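Local coordinates for fibronectin type III domain-containing protein (Simiduia agarivorans, PDB 6P2K) that probably hydrolyses beta-1,4-glucan chains such as xyloglucan, as a member of glycoside hydrolase family 74, and binds zinc ions, at residues T77-H82 with N682-R687; D271-G276 with W345-W350; T379-N384 with W390-G395; G597-Q600 with S604-F607. All blocks are in the same frame, centred on the assembly; numbering follows the deposited sequence.

Contact 1 (T77-H82 with N682-R687); sequences TLYGLH and NSVGNR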
loop_
_atom_site.group_PDB
_atom_site.type_symbol
_atom_site.label_atom_id
_atom_site.label_comp_id
_atom_site.label_asym_id
_atom_site.label_seq_id
_atom_site.Cartn_x
_atom_site.Cartn_y
_atom_site.Cartn_z
ATOM N N THR B 77 3.116 48.062 36.036
ATOM C CA THR B 77 2.850 48.027 34.603
ATOM C C THR B 77 3.610 49.147 33.899
ATOM O O THR B 77 4.282 49.972 34.522
ATOM C CB THR B 77 1.353 48.152 34.303
ATOM O OG1 THR B 77 0.922 49.494 34.560
ATOM C CG2 THR B 77 0.550 47.191 35.158
ATOM N N LEU B 78 3.476 49.165 32.572
ATOM C CA LEU B 78 4.137 50.183 31.765
ATOM C C LEU B 78 3.609 51.576 32.076
ATOM O O LEU B 78 4.319 52.567 31.871
ATOM C CB LEU B 78 3.960 49.857 30.281
ATOM C CG LEU B 78 4.655 50.738 29.241
ATOM C CD1 LEU B 78 6.165 50.717 29.433
ATOM C CD2 LEU B 78 4.281 50.296 27.833
ATOM N N TYR B 79 2.376 51.678 32.574
ATOM C CA TYR B 79 1.790 52.968 32.913
ATOM C C TYR B 79 1.781 53.247 34.412
ATOM O O TYR B 79 1.249 54.279 34.834
ATOM C CB TYR B 79 0.368 53.077 32.357
ATOM C CG TYR B 79 -0.111 54.509 32.225
ATOM C CD1 TYR B 79 0.482 55.378 31.319
ATOM C CD2 TYR B 79 -1.143 54.997 33.017
ATOM C CE1 TYR B 79 0.055 56.692 31.197
ATOM C CE2 TYR B 79 -1.578 56.313 32.901
ATOM C CZ TYR B 79 -0.974 57.155 31.990
ATOM O OH TYR B 79 -1.398 58.459 31.866
ATOM N N GLY B 80 2.351 52.368 35.226
ATOM C CA GLY B 80 2.519 52.655 36.632
ATOM C C GLY B 80 1.987 51.554 37.520
ATOM O O GLY B 80 1.436 50.552 37.068
ATOM N N LEU B 81 2.162 51.767 38.820
ATOM C CA LEU B 81 1.764 50.789 39.820
ATOM C C LEU B 81 0.248 50.759 39.978
ATOM O O LEU B 81 -0.420 51.795 39.924
ATOM C CB LEU B 81 2.427 51.126 41.158
ATOM C CG LEU B 81 2.588 50.056 42.237
ATOM C CD1 LEU B 81 3.560 48.979 41.792
ATOM C CD2 LEU B 81 3.066 50.711 43.520
ATOM N N HIS B 82 -0.293 49.557 40.162
ATOM C CA HIS B 82 -1.680 49.358 40.550
ATOM C C HIS B 82 -1.721 48.718 41.931
ATOM O O HIS B 82 -0.782 48.034 42.347
ATOM C CB HIS B 82 -2.435 48.465 39.551
ATOM C CG HIS B 82 -2.566 49.055 38.182
ATOM N ND1 HIS B 82 -1.478 49.348 37.389
ATOM C CD2 HIS B 82 -3.660 49.392 37.458
ATOM C CE1 HIS B 82 -1.895 49.847 36.238
ATOM N NE2 HIS B 82 -3.216 49.883 36.254
ATOM N N ASN B 682 -10.340 57.421 31.975
ATOM C CA ASN B 682 -9.973 58.667 32.634
ATOM C C ASN B 682 -8.467 58.882 32.683
ATOM O O ASN B 682 -8.024 60.023 32.856
ATOM C CB ASN B 682 -10.560 58.702 34.044
ATOM C CG ASN B 682 -12.043 59.011 34.043
ATOM O OD1 ASN B 682 -12.507 59.892 33.314
ATOM N ND2 ASN B 682 -12.799 58.284 34.857
ATOM N N SER B 683 -7.672 57.823 32.521
ATOM C CA SER B 683 -6.220 57.952 32.561
ATOM C C SER B 683 -5.622 58.185 31.177
ATOM O O SER B 683 -4.821 59.106 30.993
ATOM C CB SER B 683 -5.591 56.707 33.197
ATOM O OG SER B 683 -6.033 56.531 34.532
ATOM N N VAL B 684 -6.004 57.369 30.193
ATOM C CA VAL B 684 -5.341 57.387 28.896
ATOM C C VAL B 684 -6.347 57.550 27.764
ATOM O O VAL B 684 -5.982 57.457 26.586
ATOM C CB VAL B 684 -4.506 56.110 28.696
ATOM C CG1 VAL B 684 -3.328 56.096 29.654
ATOM C CG2 VAL B 684 -5.372 54.882 28.897
ATOM N N GLY B 685 -7.613 57.796 28.105
ATOM C CA GLY B 685 -8.623 57.966 27.072
ATOM C C GLY B 685 -8.332 59.120 26.134
ATOM O O GLY B 685 -8.756 59.106 24.974
ATOM N N ASN B 686 -7.601 60.129 26.613
ATOM C CA ASN B 686 -7.219 61.256 25.772
ATOM C C ASN B 686 -6.238 60.862 24.677
ATOM O O ASN B 686 -6.065 61.624 23.718
ATOM C CB ASN B 686 -6.616 62.359 26.637
ATOM C CG ASN B 686 -5.597 61.825 27.615
ATOM O OD1 ASN B 686 -5.948 61.365 28.701
ATOM N ND2 ASN B 686 -4.328 61.868 27.231
ATOM N N ARG B 687 -5.589 59.703 24.795
ATOM C CA ARG B 687 -4.701 59.210 23.750
ATOM C C ARG B 687 -5.370 58.229 22.800
ATOM O O ARG B 687 -4.817 57.958 21.728
ATOM C CB ARG B 687 -3.475 58.516 24.358
ATOM C CG ARG B 687 -3.010 59.050 25.695
ATOM C CD ARG B 687 -1.592 58.580 25.953
ATOM N NE ARG B 687 -1.075 59.026 27.241
ATOM C CZ ARG B 687 0.177 59.424 27.439
ATOM N NH1 ARG B 687 1.038 59.439 26.428
ATOM N NH2 ARG B 687 0.569 59.815 28.644
#

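Contact 2 (D271-G276 with W345-W350); sequences DPRSTG and WARGVW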
loop_
_atom_site.group_PDB
_atom_site.type_symbol
_atom_site.label_atom_id
_atom_site.label_comp_id
_atom_site.label_asym_id
_atom_site.label_seq_id
_atom_site.Cartn_x
_atom_site.Cartn_y
_atom_site.Cartn_z
ATOM N N ASP B 271 18.597 31.428 47.111
ATOM C CA ASP B 271 17.591 30.641 47.809
ATOM C C ASP B 271 17.401 31.193 49.218
ATOM O O ASP B 271 18.377 31.257 49.984
ATOM C CB ASP B 271 18.030 29.172 47.850
ATOM C CG ASP B 271 16.967 28.237 48.425
ATOM O OD1 ASP B 271 15.939 28.711 48.955
ATOM O OD2 ASP B 271 17.166 27.006 48.344
ATOM N N PRO B 272 16.189 31.609 49.600
ATOM C CA PRO B 272 15.982 32.101 50.971
ATOM C C PRO B 272 16.277 31.058 52.031
ATOM O O PRO B 272 16.358 31.410 53.214
ATOM C CB PRO B 272 14.502 32.508 50.983
ATOM C CG PRO B 272 13.883 31.714 49.880
ATOM C CD PRO B 272 14.940 31.618 48.819
ATOM N N ARG B 273 16.438 29.793 51.644
ATOM C CA ARG B 273 16.823 28.746 52.577
ATOM C C ARG B 273 18.306 28.789 52.924
ATOM O O ARG B 273 18.706 28.218 53.945
ATOM C CB ARG B 273 16.464 27.378 51.992
ATOM C CG ARG B 273 14.966 27.134 51.908
ATOM C CD ARG B 273 14.597 26.185 50.780
ATOM N NE ARG B 273 13.148 26.106 50.597
ATOM C CZ ARG B 273 12.431 26.970 49.882
ATOM N NH1 ARG B 273 13.022 27.984 49.266
ATOM N NH2 ARG B 273 11.117 26.817 49.779
ATOM N N SER B 274 19.127 29.450 52.105
ATOM C CA SER B 274 20.572 29.519 52.334
ATOM C C SER B 274 20.870 30.566 53.407
ATOM O O SER B 274 21.397 31.649 53.151
ATOM C CB SER B 274 21.304 29.826 51.035
ATOM O OG SER B 274 20.959 28.894 50.027
ATOM N N THR B 275 20.529 30.209 54.644
ATOM C CA THR B 275 20.689 31.104 55.782
ATOM C C THR B 275 22.086 31.067 56.391
ATOM O O THR B 275 22.398 31.916 57.232
ATOM C CB THR B 275 19.663 30.766 56.866
ATOM O OG1 THR B 275 19.737 29.366 57.170
ATOM C CG2 THR B 275 18.260 31.099 56.388
ATOM N N GLY B 276 22.926 30.121 55.994
ATOM C CA GLY B 276 24.285 30.001 56.506
ATOM C C GLY B 276 25.309 30.591 55.561
ATOM O O GLY B 276 25.094 31.650 54.962
ATOM N N TRP B 345 4.850 26.406 51.658
ATOM C CA TRP B 345 5.438 26.064 50.371
ATOM C C TRP B 345 6.498 24.988 50.543
ATOM O O TRP B 345 7.248 24.984 51.522
ATOM C CB TRP B 345 6.071 27.298 49.728
ATOM C CG TRP B 345 5.122 28.203 49.002
ATOM C CD1 TRP B 345 4.537 29.336 49.488
ATOM C CD2 TRP B 345 4.669 28.068 47.647
ATOM N NE1 TRP B 345 3.740 29.909 48.526
ATOM C CE2 TRP B 345 3.804 29.151 47.386
ATOM C CE3 TRP B 345 4.904 27.133 46.633
ATOM C CZ2 TRP B 345 3.173 29.324 46.152
ATOM C CZ3 TRP B 345 4.279 27.308 45.407
ATOM C CH2 TRP B 345 3.422 28.393 45.180
ATOM N N ALA B 346 6.553 24.064 49.589
ATOM C CA ALA B 346 7.715 23.201 49.472
ATOM C C ALA B 346 8.790 23.910 48.650
ATOM O O ALA B 346 8.551 24.959 48.046
ATOM C CB ALA B 346 7.336 21.863 48.838
ATOM N N ARG B 347 9.993 23.343 48.639
ATOM C CA ARG B 347 11.075 23.931 47.861
ATOM C C ARG B 347 10.880 23.620 46.383
ATOM O O ARG B 347 10.728 22.457 45.997
ATOM C CB ARG B 347 12.438 23.423 48.329
ATOM C CG ARG B 347 13.592 24.199 47.709
ATOM C CD ARG B 347 14.954 23.704 48.169
ATOM N NE ARG B 347 16.023 24.590 47.707
ATOM C CZ ARG B 347 16.750 24.384 46.612
ATOM N NH1 ARG B 347 16.530 23.315 45.858
ATOM N NH2 ARG B 347 17.699 25.246 46.268
ATOM N N GLY B 348 10.885 24.664 45.559
ATOM C CA GLY B 348 10.714 24.494 44.131
ATOM C C GLY B 348 11.209 25.713 43.384
ATOM O O GLY B 348 11.684 26.683 43.978
ATOM N N VAL B 349 11.089 25.649 42.059
ATOM C CA VAL B 349 11.530 26.719 41.171
ATOM C C VAL B 349 10.437 26.981 40.144
ATOM O O VAL B 349 9.917 26.042 39.530
ATOM C CB VAL B 349 12.856 26.373 40.463
ATOM C CG1 VAL B 349 13.187 27.420 39.409
ATOM C CG2 VAL B 349 13.995 26.252 41.471
ATOM N N TRP B 350 10.089 28.253 39.964
ATOM C CA TRP B 350 9.197 28.694 38.900
ATOM C C TRP B 350 10.029 29.338 37.798
ATOM O O TRP B 350 10.849 30.219 38.079
ATOM C CB TRP B 350 8.167 29.692 39.432
ATOM C CG TRP B 350 6.897 29.065 39.914
ATOM C CD1 TRP B 350 6.517 28.872 41.214
ATOM C CD2 TRP B 350 5.835 28.550 39.104
ATOM N NE1 TRP B 350 5.285 28.267 41.258
ATOM C CE2 TRP B 350 4.845 28.057 39.976
ATOM C CE3 TRP B 350 5.628 28.450 37.723
ATOM C CZ2 TRP B 350 3.664 27.478 39.513
ATOM C CZ3 TRP B 350 4.455 27.875 37.265
ATOM C CH2 TRP B 350 3.488 27.396 38.158
HETATM O O HOH W 1 9.944 25.216 52.195
#

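Contact 3 (T379-N384 with W390-G395); sequences TSQTVN and WPTYKG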
loop_
_atom_site.group_PDB
_atom_site.type_symbol
_atom_site.label_atom_id
_atom_site.label_comp_id
_atom_site.label_asym_id
_atom_site.label_seq_id
_atom_site.Cartn_x
_atom_site.Cartn_y
_atom_site.Cartn_z
ATOM N N THR B 379 -3.733 15.833 25.889
ATOM C CA THR B 379 -4.897 14.977 25.717
ATOM C C THR B 379 -4.452 13.601 25.237
ATOM O O THR B 379 -3.261 13.316 25.085
ATOM C CB THR B 379 -5.897 15.584 24.731
ATOM O OG1 THR B 379 -5.495 15.269 23.391
ATOM C CG2 THR B 379 -5.969 17.089 24.900
ATOM N N SER B 380 -5.437 12.747 24.978
ATOM C CA SER B 380 -5.165 11.398 24.510
ATOM C C SER B 380 -4.979 11.317 23.001
ATOM O O SER B 380 -4.626 10.244 22.498
ATOM C CB SER B 380 -6.291 10.463 24.953
ATOM O OG SER B 380 -7.521 10.823 24.347
ATOM N N GLN B 381 -5.206 12.406 22.269
ATOM C CA GLN B 381 -4.933 12.429 20.838
ATOM C C GLN B 381 -3.444 12.638 20.589
ATOM O O GLN B 381 -2.769 13.358 21.327
ATOM C CB GLN B 381 -5.716 13.546 20.149
ATOM C CG GLN B 381 -7.205 13.569 20.438
ATOM C CD GLN B 381 -7.798 14.958 20.252
ATOM O OE1 GLN B 381 -8.451 15.494 21.150
ATOM N NE2 GLN B 381 -7.559 15.552 19.087
ATOM N N THR B 382 -2.933 12.017 19.526
ATOM C CA THR B 382 -1.517 12.106 19.203
ATOM C C THR B 382 -1.312 12.596 17.777
ATOM O O THR B 382 -2.148 12.383 16.893
ATOM C CB THR B 382 -0.795 10.761 19.369
ATOM O OG1 THR B 382 -1.618 9.709 18.856
ATOM C CG2 THR B 382 -0.492 10.503 20.837
ATOM N N VAL B 383 -0.173 13.250 17.576
ATOM C CA VAL B 383 0.294 13.704 16.275
ATOM C C VAL B 383 1.641 13.040 16.026
ATOM O O VAL B 383 2.581 13.224 16.809
ATOM C CB VAL B 383 0.421 15.235 16.219
ATOM C CG1 VAL B 383 1.006 15.679 14.880
ATOM C CG2 VAL B 383 -0.927 15.889 16.477
ATOM N N ASN B 384 1.733 12.265 14.951
ATOM C CA ASN B 384 2.987 11.617 14.585
ATOM C C ASN B 384 3.852 12.614 13.823
ATOM O O ASN B 384 3.442 13.119 12.773
ATOM C CB ASN B 384 2.715 10.374 13.740
ATOM C CG ASN B 384 3.889 9.411 13.714
ATOM O OD1 ASN B 384 5.042 9.809 13.879
ATOM N ND2 ASN B 384 3.598 8.133 13.503
ATOM N N TRP B 390 3.320 12.965 19.376
ATOM C CA TRP B 390 3.144 14.100 20.274
ATOM C C TRP B 390 1.675 14.287 20.594
ATOM O O TRP B 390 0.844 14.278 19.674
ATOM C CB TRP B 390 3.690 15.377 19.640
ATOM C CG TRP B 390 5.064 15.219 19.084
ATOM C CD1 TRP B 390 5.401 14.800 17.828
ATOM C CD2 TRP B 390 6.295 15.468 19.768
ATOM N NE1 TRP B 390 6.767 14.777 17.689
ATOM C CE2 TRP B 390 7.340 15.184 18.864
ATOM C CE3 TRP B 390 6.617 15.906 21.056
ATOM C CZ2 TRP B 390 8.681 15.322 19.207
ATOM C CZ3 TRP B 390 7.952 16.040 21.397
ATOM C CH2 TRP B 390 8.967 15.749 20.477
ATOM N N PRO B 391 1.316 14.469 21.859
ATOM C CA PRO B 391 -0.081 14.741 22.193
ATOM C C PRO B 391 -0.507 16.104 21.672
ATOM O O PRO B 391 0.314 16.988 21.414
ATOM C CB PRO B 391 -0.103 14.711 23.728
ATOM C CG PRO B 391 1.258 14.220 24.153
ATOM C CD PRO B 391 2.191 14.542 23.040
ATOM N N THR B 392 -1.816 16.260 21.500
ATOM C CA THR B 392 -2.363 17.600 21.391
ATOM C C THR B 392 -2.549 18.173 22.793
ATOM O O THR B 392 -2.615 17.441 23.783
ATOM C CB THR B 392 -3.689 17.599 20.630
ATOM O OG1 THR B 392 -4.664 16.844 21.363
ATOM C CG2 THR B 392 -3.512 16.988 19.244
ATOM N N TYR B 393 -2.625 19.499 22.874
ATOM C CA TYR B 393 -2.616 20.183 24.161
ATOM C C TYR B 393 -3.743 21.201 24.228
ATOM O O TYR B 393 -3.952 21.969 23.282
ATOM C CB TYR B 393 -1.270 20.875 24.404
ATOM C CG TYR B 393 -0.144 19.916 24.710
ATOM C CD1 TYR B 393 0.570 19.299 23.689
ATOM C CD2 TYR B 393 0.200 19.621 26.022
ATOM C CE1 TYR B 393 1.597 18.414 23.969
ATOM C CE2 TYR B 393 1.222 18.742 26.312
ATOM C CZ TYR B 393 1.919 18.142 25.285
ATOM O OH TYR B 393 2.941 17.266 25.580
ATOM N N LYS B 394 -4.456 21.213 25.351
ATOM C CA LYS B 394 -5.452 22.234 25.634
ATOM C C LYS B 394 -4.920 23.187 26.698
ATOM O O LYS B 394 -4.139 22.798 27.571
ATOM C CB LYS B 394 -6.777 21.610 26.088
ATOM C CG LYS B 394 -6.712 20.847 27.400
ATOM C CD LYS B 394 -8.063 20.235 27.726
ATOM C CE LYS B 394 -8.029 19.492 29.046
ATOM N NZ LYS B 394 -9.314 18.785 29.299
ATOM N N GLY B 395 -5.350 24.443 26.617
ATOM C CA GLY B 395 -4.821 25.460 27.500
ATOM C C GLY B 395 -5.241 25.273 28.946
ATOM O O GLY B 395 -6.246 24.637 29.268
#

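Contact 4 (G597-Q600 with S604-F607); sequences GEQQ and SWTF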
loop_
_atom_site.group_PDB
_atom_site.type_symbol
_atom_site.label_atom_id
_atom_site.label_comp_id
_atom_site.label_asym_id
_atom_site.label_seq_id
_atom_site.Cartn_x
_atom_site.Cartn_y
_atom_site.Cartn_z
ATOM N N GLY B 597 -11.700 44.156 -9.029
ATOM C CA GLY B 597 -11.217 43.557 -10.263
ATOM C C GLY B 597 -12.330 42.776 -10.937
ATOM O O GLY B 597 -13.122 42.105 -10.267
ATOM N N GLU B 598 -12.383 42.867 -12.264
ATOM C CA GLU B 598 -13.409 42.199 -13.054
ATOM C C GLU B 598 -12.748 41.473 -14.214
ATOM O O GLU B 598 -12.058 42.098 -15.027
ATOM C CB GLU B 598 -14.447 43.200 -13.568
ATOM C CG GLU B 598 -15.599 42.559 -14.318
ATOM C CD GLU B 598 -16.567 43.583 -14.876
ATOM O OE1 GLU B 598 -16.439 43.945 -16.066
ATOM O OE2 GLU B 598 -17.451 44.033 -14.118
ATOM N N GLN B 599 -12.965 40.163 -14.292
ATOM C CA GLN B 599 -12.447 39.371 -15.398
ATOM C C GLN B 599 -13.319 39.564 -16.631
ATOM O O GLN B 599 -14.550 39.557 -16.542
ATOM C CB GLN B 599 -12.395 37.893 -15.013
ATOM C CG GLN B 599 -11.741 37.000 -16.046
ATOM C CD GLN B 599 -11.516 35.591 -15.528
ATOM O OE1 GLN B 599 -12.341 35.049 -14.792
ATOM N NE2 GLN B 599 -10.392 34.992 -15.907
ATOM N N GLN B 600 -12.676 39.740 -17.782
ATOM C CA GLN B 600 -13.367 40.007 -19.033
ATOM C C GLN B 600 -13.579 38.709 -19.812
ATOM O O GLN B 600 -13.281 37.608 -19.336
ATOM C CB GLN B 600 -12.585 41.028 -19.862
ATOM C CG GLN B 600 -12.227 42.301 -19.119
ATOM C CD GLN B 600 -13.444 43.021 -18.575
ATOM O OE1 GLN B 600 -13.440 43.495 -17.439
ATOM N NE2 GLN B 600 -14.494 43.109 -19.385
ATOM N N SER B 604 -8.658 38.397 -19.529
ATOM C CA SER B 604 -7.915 39.448 -18.854
ATOM C C SER B 604 -8.775 40.087 -17.767
ATOM O O SER B 604 -9.999 39.935 -17.735
ATOM C CB SER B 604 -7.446 40.510 -19.849
ATOM O OG SER B 604 -8.544 41.221 -20.398
ATOM N N TRP B 605 -8.112 40.807 -16.866
ATOM C CA TRP B 605 -8.760 41.462 -15.738
ATOM C C TRP B 605 -8.544 42.965 -15.819
ATOM O O TRP B 605 -7.478 43.426 -16.234
ATOM C CB TRP B 605 -8.206 40.945 -14.406
ATOM C CG TRP B 605 -8.526 39.512 -14.099
ATOM C CD1 TRP B 605 -7.988 38.403 -14.690
ATOM C CD2 TRP B 605 -9.446 39.031 -13.111
ATOM N NE1 TRP B 605 -8.522 37.265 -14.136
ATOM C CE2 TRP B 605 -9.416 37.623 -13.161
ATOM C CE3 TRP B 605 -10.290 39.657 -12.187
ATOM C CZ2 TRP B 605 -10.199 36.830 -12.324
ATOM C CZ3 TRP B 605 -11.071 38.865 -11.357
ATOM C CH2 TRP B 605 -11.020 37.467 -11.434
ATOM N N THR B 606 -9.558 43.728 -15.416
ATOM C CA THR B 606 -9.430 45.167 -15.229
ATOM C C THR B 606 -9.734 45.492 -13.774
ATOM O O THR B 606 -10.770 45.075 -13.244
ATOM C CB THR B 606 -10.364 45.951 -16.161
ATOM O OG1 THR B 606 -11.724 45.559 -15.935
ATOM C CG2 THR B 606 -10.001 45.701 -17.618
ATOM N N PHE B 607 -8.824 46.222 -13.131
ATOM C CA PHE B 607 -8.941 46.579 -11.726
ATOM C C PHE B 607 -9.046 48.089 -11.586
ATOM O O PHE B 607 -8.449 48.841 -12.364
ATOM C CB PHE B 607 -7.737 46.090 -10.914
ATOM C CG PHE B 607 -7.811 44.644 -10.523
ATOM C CD1 PHE B 607 -7.615 43.644 -11.463
ATOM C CD2 PHE B 607 -8.061 44.283 -9.210
ATOM C CE1 PHE B 607 -7.682 42.310 -11.102
ATOM C CE2 PHE B 607 -8.127 42.947 -8.841
ATOM C CZ PHE B 607 -7.938 41.961 -9.791
#

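Contact 1 (T77-H82 with N682-R687)
Tyr79 sits in the tight turn joining strands 72-77 and 80-84, the two middle strands of a blade of the N-terminal propeller, and it reaches across to Val684 and Ser683 of the short helix 681-684, which belongs to the C-terminal half of the chain. The central piece is a CH-pi contact: Val684 CG1 lies over one face of the Tyr79 ring, 3.7 Å from its centroid and displaced toward the rim. The closest ring atom is Tyr79 CZ, at 3.5 Å from Val684 CG1, so the methyl sits toward the hydroxyl end of the ring. With CG anti to the backbone N (chi1 -159°), Tyr79 projects out of the turn, and its side chain and that of Val684 meet from opposite directions. Ser683 CB approaches obliquely, 4.0 Å from Tyr79 CE2. Arg687 comes to the ring edge, its extended chain bringing NH2 to 4.0 Å from Tyr79 OH, with the guanidinium almost perpendicular to the ring; Arg687 NH1 makes a weak hydrogen bond to Phe131 O, and the Phe131 ring also meets that of Tyr79. Behind the tyrosine, the type I turn from Thr77 to Gly80 is stiffened by Thr77 OG1, which accepts from Tyr79 N in an ST turn and gives its proton to a lone pair of Gly80 O at 2.8 Å. Since no hydrogen bond crosses between the two segments, this small bridge between the two halves of the chain probably rests mainly on dispersion and on the fit of one aromatic face to a methyl group.

Contact 2 (D271-G276 with W345-W350)
Asp271 lies between two arginines, Arg347 across the contact and Arg273 two residues on, and gives one carboxylate oxygen to each. Arg347 comes side-on: its NE and NH2 both grip OD2 of Asp271, at 2.7 Å from NE, with the oxygen in the guanidinium plane and both nitrogens on the same face of the carboxylate. The other oxygen, Asp271 OD1, takes NH1 of Arg273 at 3.0 Å and the backbone N of Arg273 at 2.9 Å, from opposite faces; the second of these makes an Asx turn at the start of the type I turn 271-274. The two guanidinium planes stand 87° apart. Arg273 lays its flat face over the aliphatic part of Arg347, with Arg273 NE 3.5 Å from Arg347 CG; chi1 (-170°) sends Arg347 away from its own N, and the chain, extended from CG to NE, gives that guanidinium a straight hydrocarbon run. A water links Arg273 NH2 to Trp345 O. The shared carboxylate probably offsets the proximity of the two positive groups. Arg347 also has Glu294 as a second salt-bridge partner and Tyr369 OH on NH1, while Arg273 NH1 also bonds Thr339 O. The contact joins neighbouring blades of the N-terminal propeller: the loop between strands 265-270 and 278-285 meets the segment leading into strand 348-351, and Tyr338 of strand 336-338 packs against Asp271 and Arg347.

Contact 3 (T379-N384 with W390-G395)
Thr379 and Thr392 face each other at the beta hairpin of strands 381-385 and 388-395, where the second strand also pairs with strand 376-379 across the corner at Ser380. Backbone hydrogen bonds come first. Thr379 N bonds Thr392 O at 2.9 Å, ahead of the corner, and past it Thr392 N bonds Gln381 O at 3.1 Å. Further along, Val383 and Trp390 form an antiparallel hydrogen-bonded pair in which Trp390 N reaches Val383 O at 2.7 Å; the return bond is modelled unusually short. Between these two sets of bonds, Thr382 and Pro391 make a non-hydrogen-bonded pair, a position that asks no N-H of the proline, and Pro391 CA instead sends a CA-H...O contact to Gln381 O.

The hydroxyls form a second group. Thr379 OG1 donates to Thr392 OG1 at 2.7 Å and itself accepts from Gln381 N at 3.1 Å in an ST turn that braces the corner. Its position between the backbone N and carbonyl carbon (chi1 83°) serves both bonds. Thr392 OG1 has a further partner in Ser431 OG of the adjacent strand 431-432.

Trp390 makes a mixed contact: the edge of its indole, at CD1, lies against Val383 O, while its NE1 bonds Trp385 O.

Apolar contact is lighter: Val383 CG2 meets Thr392 CG2 at 3.9 Å, the side chains crossing at about a right angle.

Thr551 OG1 of the second subunit hydrogen-bonds Ser380 O. A chain of hydroxyls thus ties the bend to its own sheet, while the carbonyl of Ser380 at the corner, with Thr382 and Pro391, meets the second subunit.

Contact 4 (G597-Q600 with S604-F607)
Gly597 CA lies over one face of the Phe607 ring, 3.4 Å from its centroid and 10° off the normal, a CH-pi contact made possible because glycine presents nothing but its backbone there. The next pair repeats the theme on the same face of the sheet: Gln599 CB sits over the six-membered ring of Trp605, 3.5 Å from its centroid. Gln599 leaves the backbone trans (chi1 -174°) and runs on, extended, across the indole, its amide tilted 28° from the ring plane.

These pairs belong to the antiparallel hairpin of strands 593-599 and 605-615, the third and fourth strands of a propeller blade. Glu598 and Thr606, whose side chains are on the other face, form the hydrogen-bonded pair between them, with two backbone bonds, Glu598 N to Thr606 O at 2.9 Å and Thr606 N to Glu598 O at 3.0 Å. Just beyond the paired strands, Gln600 N bonds Ser604 O at 2.7 Å, while Asp602 OD1 bonds Ser604 OG.

Farther out, Val583 of strand 582-588 and Ile557 of the neighbouring blade pack on both aromatic side chains, and the Tyr558 ring meets Phe607. The Phe607 side chain lies about 10 Å from the zinc ion bound by Glu559, Asp562 and Asp566.

This chain is the two-propeller part, probably the catalytic module, of a longer protein whose fibronectin type III region probably lies outside it. Contacts 2, 3 and 4 follow one another within the span enclosed by contact 1. Contact 2 joins neighbouring blades of the first propeller; contact 3 is a hairpin added beside strand 431-432, at the start of the second, and contact 4 a hairpin within one of its blades. Of the four, contact 1 brings N- and C-terminal halves together. Contacts 2 and 3 come nearest, about 13 Å between nearest atoms; the centres of contacts 2 and 4 are 70 Å apart. The four thus sample different levels of the fold, including, at 379-384, the subunit interface.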